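Long-range contacts in collagen adhesin (Enterococcus faecalis, PDB 2OKM), which probably binds collagen as a cell-wall-linked surface adhesin, the chain here being its collagen-binding N2 subdomain: residues A[24-29]-A[100-105]; A[35-40]-A[90-95]; A[54-59]-A[67-72]. All blocks are in the same frame, centred on the assembly; numbering follows the deposited sequence.

Overall arrangement
The inward side chains of all three contacts meet between two antiparallel sheets. Contacts 1 and 3 share a sheet, where strands 101-110 and 55-59 are neighbours, and contact 3 adds the start of helix 69-74; both are largely buried. Contact 2 lies in the facing sheet, with Ile37, Ile39, Leu90 and Phe92 turned inward and Ser38 and Arg91 on the other face, so it is only partly buried. Phe92 joins the three: its ring meets Phe102 of contact 1 and Phe72 of contact 3. The chemistry follows position. Contact 1 relies on backbone bonds and aliphatic packing, contact 2 adds a salt bridge, and contact 3 adds a phenylalanine stack between strand and helix.

Contact 1: A[24-29]-A[100-105]; sequences LNVNLN and TSFIVR
Leu24 and Val104 face each other as a hydrogen-bonded antiparallel pair, their side chains crossing at a slant with CB 3.8 Å from CB. CG and CD1 of Leu24 also pass close to the Val104 CB, so most of the leucine side chain lies against the root of the valine, with Val104 CG2 touching it at CB. Val26 and Phe102 form the next pair on the same face. Here again the roots meet, the two CB atoms 4.0 Å apart, while the Phe102 ring is carried on to meet Phe92 of the opposite sheet. On the other face Asn25 sets its OD1 over the Ile103 side chain, 3.6 Å from CG1; its ND2 has a weak bond to Tyr8 O.

Two backbone bonds close each of the pairs Leu24-Val104 and Val26-Phe102, among them Val26 N to Phe102 O at 2.8 Å; Asn25 and Ile103 between them are a non-hydrogen-bonded pair. Beyond Val26 the chain leaves the strand. Asn27, its CG anti to the backbone N (chi1 -166°), extends ND2 to Thr100 O in a weak, bent bond of 3.1 Å, whereas its OD1 accepts from Ser31 N. A water donates to Leu28 O and lies 2.7 Å from Ser101 OG.

The pairing sets strand 19-26 beside strand 101-110 in one of the two sheets of this collagen-binding domain. Direct bonds across the strands meet the backbone polar groups of the two pairs; Asn25 and Ile103 bond outward to Tyr8 and Asp57. This leaves Leu24, Val26, Phe102 and Val104 to present a hydrophobic face to the opposite sheet.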
loop_
_atom_site.group_PDB
_atom_site.type_symbol
_atom_site.label_atom_id
_atom_site.label_comp_id
_atom_site.label_asym_id
_atom_site.label_seq_id
_atom_site.Cartn_x
_atom_site.Cartn_y
_atom_site.Cartn_z
ATOM N N LEU A 24 2.255 2.396 1.036
ATOM C CA LEU A 24 1.997 1.875 -0.300
ATOM C C LEU A 24 1.667 3.130 -1.102
ATOM O O LEU A 24 0.645 3.770 -0.872
ATOM C CB LEU A 24 0.806 0.912 -0.288
ATOM C CG LEU A 24 0.903 -0.240 0.718
ATOM C CD1 LEU A 24 -0.334 -1.105 0.576
ATOM C CD2 LEU A 24 2.163 -1.071 0.483
ATOM N N ASN A 25 2.549 3.486 -2.030
ATOM C CA ASN A 25 2.381 4.694 -2.835
ATOM C C ASN A 25 1.844 4.357 -4.208
ATOM O O ASN A 25 2.569 3.888 -5.081
ATOM C CB ASN A 25 3.724 5.400 -2.928
ATOM C CG ASN A 25 4.226 5.832 -1.569
ATOM O OD1 ASN A 25 3.753 6.819 -1.010
ATOM N ND2 ASN A 25 5.169 5.076 -1.018
ATOM N N VAL A 26 0.556 4.622 -4.389
ATOM C CA VAL A 26 -0.131 4.283 -5.620
ATOM C C VAL A 26 -0.498 5.431 -6.554
ATOM O O VAL A 26 -1.231 6.347 -6.176
ATOM C CB VAL A 26 -1.426 3.506 -5.282
ATOM C CG1 VAL A 26 -2.071 2.971 -6.554
ATOM C CG2 VAL A 26 -1.110 2.382 -4.301
ATOM N N ASN A 27 0.017 5.361 -7.779
ATOM C CA ASN A 27 -0.284 6.339 -8.819
ATOM C C ASN A 27 -0.094 7.793 -8.375
ATOM O O ASN A 27 -0.973 8.629 -8.575
ATOM C CB ASN A 27 -1.727 6.095 -9.287
ATOM C CG ASN A 27 -2.059 6.805 -10.580
ATOM O OD1 ASN A 27 -1.182 7.078 -11.401
ATOM N ND2 ASN A 27 -3.342 7.085 -10.780
ATOM N N LEU A 28 1.062 8.098 -7.786
ATOM C CA LEU A 28 1.327 9.454 -7.317
ATOM C C LEU A 28 1.272 10.498 -8.432
ATOM O O LEU A 28 0.965 11.665 -8.179
ATOM C CB LEU A 28 2.679 9.521 -6.592
ATOM C CG LEU A 28 2.668 9.156 -5.099
ATOM C CD1 LEU A 28 2.028 7.803 -4.884
ATOM C CD2 LEU A 28 4.091 9.177 -4.559
ATOM N N ASN A 29 1.554 10.089 -9.665
ATOM C CA ASN A 29 1.501 11.039 -10.773
ATOM C C ASN A 29 0.101 11.183 -11.345
ATOM O O ASN A 29 -0.111 11.883 -12.334
ATOM C CB ASN A 29 2.490 10.656 -11.867
ATOM C CG ASN A 29 3.921 10.951 -11.470
ATOM O OD1 ASN A 29 4.654 10.063 -11.057
ATOM N ND2 ASN A 29 4.314 12.218 -11.571
ATOM N N THR A 100 -6.075 9.525 -9.888
ATOM C CA THR A 100 -6.085 9.680 -8.442
ATOM C C THR A 100 -4.957 8.905 -7.771
ATOM O O THR A 100 -4.694 7.752 -8.115
ATOM C CB THR A 100 -7.449 9.204 -7.877
ATOM O OG1 THR A 100 -8.503 9.961 -8.489
ATOM C CG2 THR A 100 -7.514 9.395 -6.370
ATOM N N SER A 101 -4.292 9.541 -6.809
ATOM C CA SER A 101 -3.205 8.886 -6.094
ATOM C C SER A 101 -3.668 8.427 -4.720
ATOM O O SER A 101 -4.563 9.026 -4.121
ATOM C CB SER A 101 -2.011 9.833 -5.941
ATOM O OG SER A 101 -2.342 10.949 -5.137
ATOM N N PHE A 102 -3.056 7.351 -4.234
ATOM C CA PHE A 102 -3.381 6.806 -2.925
ATOM C C PHE A 102 -2.100 6.522 -2.156
ATOM O O PHE A 102 -1.211 5.848 -2.669
ATOM C CB PHE A 102 -4.112 5.460 -3.043
ATOM C CG PHE A 102 -5.387 5.505 -3.835
ATOM C CD1 PHE A 102 -6.620 5.557 -3.189
ATOM C CD2 PHE A 102 -5.359 5.472 -5.229
ATOM C CE1 PHE A 102 -7.812 5.572 -3.922
ATOM C CE2 PHE A 102 -6.541 5.486 -5.966
ATOM C CZ PHE A 102 -7.768 5.537 -5.313
ATOM N N ILE A 103 -1.989 7.049 -0.943
ATOM C CA ILE A 103 -0.848 6.703 -0.113
ATOM C C ILE A 103 -1.505 5.944 1.030
ATOM O O ILE A 103 -2.280 6.505 1.808
ATOM C CB ILE A 103 -0.085 7.923 0.419
ATOM C CG1 ILE A 103 0.644 8.605 -0.743
ATOM C CG2 ILE A 103 0.933 7.477 1.477
ATOM C CD1 ILE A 103 1.388 9.866 -0.357
ATOM N N VAL A 104 -1.229 4.648 1.090
ATOM C CA VAL A 104 -1.804 3.795 2.116
ATOM C C VAL A 104 -0.804 3.660 3.241
ATOM O O VAL A 104 0.323 3.217 3.029
ATOM C CB VAL A 104 -2.128 2.385 1.565
ATOM C CG1 VAL A 104 -2.898 1.579 2.605
ATOM C CG2 VAL A 104 -2.937 2.504 0.280
ATOM N N ARG A 105 -1.221 4.060 4.434
ATOM C CA ARG A 105 -0.368 3.974 5.605
ATOM C C ARG A 105 -0.893 2.901 6.546
ATOM O O ARG A 105 -2.092 2.814 6.789
ATOM C CB ARG A 105 -0.346 5.313 6.357
ATOM C CG ARG A 105 0.381 6.455 5.646
ATOM C CD ARG A 105 0.316 7.726 6.488
ATOM N NE ARG A 105 1.165 8.796 5.961
ATOM C CZ ARG A 105 0.876 9.536 4.894
ATOM N NH1 ARG A 105 -0.251 9.339 4.224
ATOM N NH2 ARG A 105 1.724 10.476 4.492
HETATM O O HOH W 1 -0.606 12.815 -5.970
#

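Contact 2: A[35-40]-A[90-95]; sequences EDISIA and LRFYRD
Asp36 receives two donors from segment 90-95, one on each carboxylate oxygen. OD2 uses its anti lone pair for a salt bridge with Arg91 NH1 at 3.0 Å, and the acceptor lies close to the guanidinium plane although the carboxylate itself is turned 82° from that plane. OD1 takes the backbone N of Arg94 at 2.9 Å, again on the anti side but somewhat out of the carboxylate plane. Gripped at both oxygens, the carboxylate has little freedom to rotate. A bend in the Arg91 chain at chi3 (-56°) carries the guanidinium across the strand pair. There Ser38 OG sits over the centre of one guanidinium face, 3.1 Å from CZ; its approach to the two terminal nitrogens is too poorly angled for hydrogen bonding.

The backbone contribution comes from two hydrogen-bonded antiparallel pairs, Ile37 with Phe92 and Ile39 with Leu90, on either side of the non-hydrogen-bonded pair Ser38 and Arg91. Ile37 N to Phe92 O, at 2.9 Å, is the last backbone bond of the ladder; beyond it the Asp36 side chain takes over. These strands, 37-43 and 87-92, are neighbours in the five-stranded antiparallel sheet of the collagen-binding domain, and 37-43 is bonded along its other edge to strand 119-128.

Apolar contacts lie on the inward face. Ile37 CB packs against Phe92 CD2 at 4.0 Å, and Ile39 CD1 reaches the edge of the same ring at CE2, 3.9 Å away. Across the interior, Val26 touches both Ile37 and Phe92.

Beyond the strands, CB and CG of Arg94 lie along the Glu35 backbone, CG 3.6 Å from Glu35 N, while Arg94 NE bonds to Val33 O.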
loop_
_atom_site.group_PDB
_atom_site.type_symbol
_atom_site.label_atom_id
_atom_site.label_comp_id
_atom_site.label_asym_id
_atom_site.label_seq_id
_atom_site.Cartn_x
_atom_site.Cartn_y
_atom_site.Cartn_z
ATOM N N GLU A 35 -8.100 -0.492 -15.722
ATOM C CA GLU A 35 -8.627 -1.607 -14.951
ATOM C C GLU A 35 -8.326 -1.374 -13.481
ATOM O O GLU A 35 -7.667 -0.393 -13.124
ATOM C CB GLU A 35 -7.991 -2.927 -15.394
ATOM C CG GLU A 35 -6.473 -2.945 -15.318
ATOM C CD GLU A 35 -5.887 -4.323 -15.572
ATOM O OE1 GLU A 35 -6.428 -5.055 -16.430
ATOM O OE2 GLU A 35 -4.878 -4.670 -14.923
ATOM N N ASP A 36 -8.822 -2.267 -12.632
ATOM C CA ASP A 36 -8.578 -2.152 -11.200
ATOM C C ASP A 36 -7.082 -2.289 -10.965
ATOM O O ASP A 36 -6.350 -2.774 -11.829
ATOM C CB ASP A 36 -9.259 -3.281 -10.416
ATOM C CG ASP A 36 -10.769 -3.262 -10.519
ATOM O OD1 ASP A 36 -11.353 -2.234 -10.914
ATOM O OD2 ASP A 36 -11.375 -4.296 -10.173
ATOM N N ILE A 37 -6.639 -1.858 -9.791
ATOM C CA ILE A 37 -5.242 -1.980 -9.396
ATOM C C ILE A 37 -5.310 -3.028 -8.296
ATOM O O ILE A 37 -6.037 -2.849 -7.322
ATOM C CB ILE A 37 -4.698 -0.677 -8.786
ATOM C CG1 ILE A 37 -4.802 0.460 -9.802
ATOM C CG2 ILE A 37 -3.248 -0.881 -8.350
ATOM C CD1 ILE A 37 -4.548 1.832 -9.202
ATOM N N SER A 38 -4.563 -4.119 -8.447
ATOM C CA SER A 38 -4.599 -5.188 -7.455
ATOM C C SER A 38 -3.233 -5.479 -6.865
ATOM O O SER A 38 -2.296 -5.801 -7.589
ATOM C CB SER A 38 -5.164 -6.465 -8.083
ATOM O OG SER A 38 -6.457 -6.237 -8.614
ATOM N N ILE A 39 -3.135 -5.373 -5.544
ATOM C CA ILE A 39 -1.886 -5.625 -4.839
ATOM C C ILE A 39 -1.997 -6.856 -3.948
ATOM O O ILE A 39 -2.946 -6.985 -3.178
ATOM C CB ILE A 39 -1.506 -4.432 -3.929
ATOM C CG1 ILE A 39 -1.355 -3.160 -4.763
ATOM C CG2 ILE A 39 -0.216 -4.745 -3.172
ATOM C CD1 ILE A 39 -1.114 -1.916 -3.931
ATOM N N ALA A 40 -1.032 -7.764 -4.075
ATOM C CA ALA A 40 -0.982 -8.955 -3.233
ATOM C C ALA A 40 0.233 -8.690 -2.354
ATOM O O ALA A 40 1.363 -8.637 -2.845
ATOM C CB ALA A 40 -0.768 -10.207 -4.075
ATOM N N LEU A 90 -5.041 -6.060 -1.597
ATOM C CA LEU A 90 -5.729 -4.780 -1.640
ATOM C C LEU A 90 -6.022 -4.385 -3.080
ATOM O O LEU A 90 -5.122 -4.347 -3.920
ATOM C CB LEU A 90 -4.869 -3.709 -0.961
ATOM C CG LEU A 90 -5.387 -2.265 -0.940
ATOM C CD1 LEU A 90 -6.744 -2.201 -0.263
ATOM C CD2 LEU A 90 -4.380 -1.388 -0.204
ATOM N N ARG A 91 -7.289 -4.099 -3.360
ATOM C CA ARG A 91 -7.711 -3.710 -4.698
ATOM C C ARG A 91 -8.313 -2.311 -4.718
ATOM O O ARG A 91 -9.047 -1.931 -3.807
ATOM C CB ARG A 91 -8.742 -4.710 -5.215
ATOM C CG ARG A 91 -9.398 -4.312 -6.515
ATOM C CD ARG A 91 -10.350 -5.404 -6.975
ATOM N NE ARG A 91 -9.717 -6.717 -7.116
ATOM C CZ ARG A 91 -9.393 -7.269 -8.281
ATOM N NH1 ARG A 91 -9.638 -6.615 -9.400
ATOM N NH2 ARG A 91 -8.862 -8.489 -8.336
ATOM N N PHE A 92 -7.972 -1.549 -5.752
ATOM C CA PHE A 92 -8.493 -0.198 -5.955
ATOM C C PHE A 92 -9.328 -0.298 -7.223
ATOM O O PHE A 92 -8.812 -0.678 -8.281
ATOM C CB PHE A 92 -7.358 0.803 -6.193
ATOM C CG PHE A 92 -6.396 0.920 -5.048
ATOM C CD1 PHE A 92 -6.543 1.924 -4.098
ATOM C CD2 PHE A 92 -5.344 0.019 -4.919
ATOM C CE1 PHE A 92 -5.654 2.033 -3.034
ATOM C CE2 PHE A 92 -4.448 0.118 -3.858
ATOM C CZ PHE A 92 -4.604 1.125 -2.914
ATOM N N TYR A 93 -10.614 0.025 -7.126
ATOM C CA TYR A 93 -11.481 -0.054 -8.295
ATOM C C TYR A 93 -11.123 1.005 -9.335
ATOM O O TYR A 93 -10.773 2.136 -9.003
ATOM C CB TYR A 93 -12.950 0.078 -7.884
ATOM C CG TYR A 93 -13.410 -0.974 -6.893
ATOM C CD1 TYR A 93 -12.984 -2.299 -7.001
ATOM C CD2 TYR A 93 -14.292 -0.649 -5.862
ATOM C CE1 TYR A 93 -13.426 -3.275 -6.105
ATOM C CE2 TYR A 93 -14.740 -1.621 -4.962
ATOM C CZ TYR A 93 -14.303 -2.927 -5.090
ATOM O OH TYR A 93 -14.732 -3.887 -4.200
ATOM N N ARG A 94 -11.221 0.610 -10.598
ATOM C CA ARG A 94 -10.889 1.461 -11.733
ATOM C C ARG A 94 -11.394 2.902 -11.687
ATOM O O ARG A 94 -10.602 3.847 -11.720
ATOM C CB ARG A 94 -11.396 0.789 -13.016
ATOM C CG ARG A 94 -10.827 1.327 -14.323
ATOM C CD ARG A 94 -11.394 2.682 -14.709
ATOM N NE ARG A 94 -10.992 3.071 -16.062
ATOM C CZ ARG A 94 -11.679 2.786 -17.163
ATOM N NH1 ARG A 94 -12.816 2.107 -17.085
ATOM N NH2 ARG A 94 -11.229 3.182 -18.349
ATOM N N ASP A 95 -12.709 3.077 -11.618
ATOM C CA ASP A 95 -13.279 4.416 -11.648
ATOM C C ASP A 95 -12.696 5.470 -10.720
ATOM O O ASP A 95 -12.281 6.535 -11.182
ATOM C CB ASP A 95 -14.797 4.360 -11.458
ATOM C CG ASP A 95 -15.531 4.146 -12.762
ATOM O OD1 ASP A 95 -16.752 4.408 -12.807
ATOM O OD2 ASP A 95 -14.885 3.716 -13.742
#

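Contact 3: A[54-59]-A[67-72]; sequences FTFDIV and ISLAEF
A beta hairpin that runs straight into a helix brings these segments together: strand 55-59 pairs with strand 64-68, and Ser68 is the N-cap of helix 69-74. Phe56 and Phe72 make an offset stack, their planes only 10° apart and centroids separated by 3.9 Å. Phe72 CG, anti to its own backbone N (chi1 174°), lies over the centre of the Phe56 ring, and Phe72 CB adds a CH-pi contact to the same face. Leu69 CD1 approaches Phe56 CE1 at 3.8 Å, so Leu69 and Phe72 of the first helical turn both pack on this ring. The Phe72 ring in turn meets Phe92 of the opposite sheet.

Phe56 and Ile67 form a hydrogen-bonded antiparallel pair, with Phe56 N to Ile67 O at 2.7 Å. Farther along, Ile58 CD1 meets Ile67 CD1 at 3.6 Å and lies at the edge of the Phe72 ring. Ser68 and Glu71 complete a capping box: Glu71 N donates to Ser68 OG, and Ser68 N to Glu71 OE2 from above the carboxylate plane. Between Phe54 and Leu69 a water donates to Phe54 O at 2.6 Å and accepts from Leu69 N at 3.0 Å.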
loop_
_atom_site.group_PDB
_atom_site.type_symbol
_atom_site.label_atom_id
_atom_site.label_comp_id
_atom_site.label_asym_id
_atom_site.label_seq_id
_atom_site.Cartn_x
_atom_site.Cartn_y
_atom_site.Cartn_z
ATOM N N PHE A 54 -4.838 0.819 9.033
ATOM C CA PHE A 54 -4.881 1.417 7.702
ATOM C C PHE A 54 -5.584 2.757 7.528
ATOM O O PHE A 54 -6.687 2.960 8.024
ATOM C CB PHE A 54 -5.509 0.441 6.703
ATOM C CG PHE A 54 -4.638 -0.733 6.359
ATOM C CD1 PHE A 54 -4.427 -1.762 7.277
ATOM C CD2 PHE A 54 -4.036 -0.818 5.109
ATOM C CE1 PHE A 54 -3.627 -2.855 6.949
ATOM C CE2 PHE A 54 -3.235 -1.907 4.773
ATOM C CZ PHE A 54 -3.029 -2.929 5.696
ATOM N N THR A 55 -4.927 3.672 6.819
ATOM C CA THR A 55 -5.531 4.959 6.488
ATOM C C THR A 55 -5.181 5.207 5.030
ATOM O O THR A 55 -4.139 4.751 4.541
ATOM C CB THR A 55 -5.030 6.148 7.356
ATOM O OG1 THR A 55 -3.644 6.394 7.112
ATOM C CG2 THR A 55 -5.255 5.863 8.830
ATOM N N PHE A 56 -6.060 5.916 4.335
ATOM C CA PHE A 56 -5.864 6.199 2.923
ATOM C C PHE A 56 -5.832 7.695 2.630
ATOM O O PHE A 56 -6.787 8.417 2.915
ATOM C CB PHE A 56 -6.965 5.526 2.095
ATOM C CG PHE A 56 -6.971 4.027 2.193
ATOM C CD1 PHE A 56 -7.434 3.393 3.343
ATOM C CD2 PHE A 56 -6.498 3.247 1.139
ATOM C CE1 PHE A 56 -7.425 1.999 3.442
ATOM C CE2 PHE A 56 -6.486 1.855 1.228
ATOM C CZ PHE A 56 -6.951 1.231 2.382
ATOM N N ASP A 57 -4.716 8.130 2.050
ATOM C CA ASP A 57 -4.449 9.523 1.674
ATOM C C ASP A 57 -4.762 9.571 0.179
ATOM O O ASP A 57 -3.929 9.193 -0.644
ATOM C CB ASP A 57 -2.964 9.794 1.940
ATOM C CG ASP A 57 -2.538 11.205 1.607
ATOM O OD1 ASP A 57 -3.321 11.954 0.987
ATOM O OD2 ASP A 57 -1.390 11.552 1.970
ATOM N N ILE A 58 -5.969 10.032 -0.156
ATOM C CA ILE A 58 -6.447 10.058 -1.539
ATOM C C ILE A 58 -6.478 11.454 -2.144
ATOM O O ILE A 58 -7.113 12.360 -1.605
ATOM C CB ILE A 58 -7.861 9.443 -1.600
ATOM C CG1 ILE A 58 -7.880 8.138 -0.798
ATOM C CG2 ILE A 58 -8.262 9.171 -3.046
ATOM C CD1 ILE A 58 -9.235 7.465 -0.758
ATOM N N VAL A 59 -5.811 11.614 -3.283
ATOM C CA VAL A 59 -5.731 12.923 -3.918
ATOM C C VAL A 59 -5.942 12.964 -5.427
ATOM O O VAL A 59 -5.401 12.142 -6.164
ATOM C CB VAL A 59 -4.344 13.570 -3.637
ATOM C CG1 VAL A 59 -4.271 14.959 -4.256
ATOM C CG2 VAL A 59 -4.088 13.643 -2.139
ATOM N N ILE A 67 -9.016 9.028 4.674
ATOM C CA ILE A 67 -10.065 8.191 5.237
ATOM C C ILE A 67 -9.600 6.842 5.776
ATOM O O ILE A 67 -8.490 6.392 5.499
ATOM C CB ILE A 67 -11.168 7.953 4.184
ATOM C CG1 ILE A 67 -10.590 7.200 2.980
ATOM C CG2 ILE A 67 -11.728 9.292 3.717
ATOM C CD1 ILE A 67 -11.595 6.951 1.868
ATOM N N SER A 68 -10.475 6.206 6.550
ATOM C CA SER A 68 -10.190 4.906 7.146
ATOM C C SER A 68 -10.465 3.799 6.141
ATOM O O SER A 68 -11.003 4.043 5.061
ATOM C CB SER A 68 -11.084 4.685 8.366
ATOM O OG SER A 68 -12.439 4.596 7.959
ATOM N N LEU A 69 -10.095 2.578 6.511
ATOM C CA LEU A 69 -10.323 1.418 5.659
ATOM C C LEU A 69 -11.822 1.215 5.453
ATOM O O LEU A 69 -12.275 0.950 4.341
ATOM C CB LEU A 69 -9.717 0.169 6.305
ATOM C CG LEU A 69 -9.960 -1.169 5.608
ATOM C CD1 LEU A 69 -9.422 -1.133 4.184
ATOM C CD2 LEU A 69 -9.284 -2.272 6.411
ATOM N N ALA A 70 -12.593 1.340 6.529
ATOM C CA ALA A 70 -14.041 1.172 6.430
ATOM C C ALA A 70 -14.624 2.195 5.457
ATOM O O ALA A 70 -15.477 1.862 4.636
ATOM C CB ALA A 70 -14.686 1.324 7.809
ATOM N N GLU A 71 -14.153 3.438 5.545
ATOM C CA GLU A 71 -14.629 4.501 4.665
ATOM C C GLU A 71 -14.179 4.256 3.223
ATOM O O GLU A 71 -14.925 4.511 2.276
ATOM C CB GLU A 71 -14.127 5.859 5.177
ATOM C CG GLU A 71 -14.834 6.309 6.460
ATOM C CD GLU A 71 -14.117 7.428 7.206
ATOM O OE1 GLU A 71 -14.708 7.964 8.169
ATOM O OE2 GLU A 71 -12.969 7.769 6.849
ATOM N N PHE A 72 -12.959 3.750 3.069
ATOM C CA PHE A 72 -12.385 3.434 1.764
ATOM C C PHE A 72 -13.309 2.449 1.045
ATOM O O PHE A 72 -13.610 2.595 -0.140
ATOM C CB PHE A 72 -10.995 2.810 1.975
ATOM C CG PHE A 72 -10.335 2.306 0.716
ATOM C CD1 PHE A 72 -9.734 3.186 -0.181
ATOM C CD2 PHE A 72 -10.281 0.940 0.450
ATOM C CE1 PHE A 72 -9.083 2.706 -1.323
ATOM C CE2 PHE A 72 -9.635 0.451 -0.687
ATOM C CZ PHE A 72 -9.036 1.332 -1.575
HETATM O O HOH W 2 -8.802 2.010 9.208
#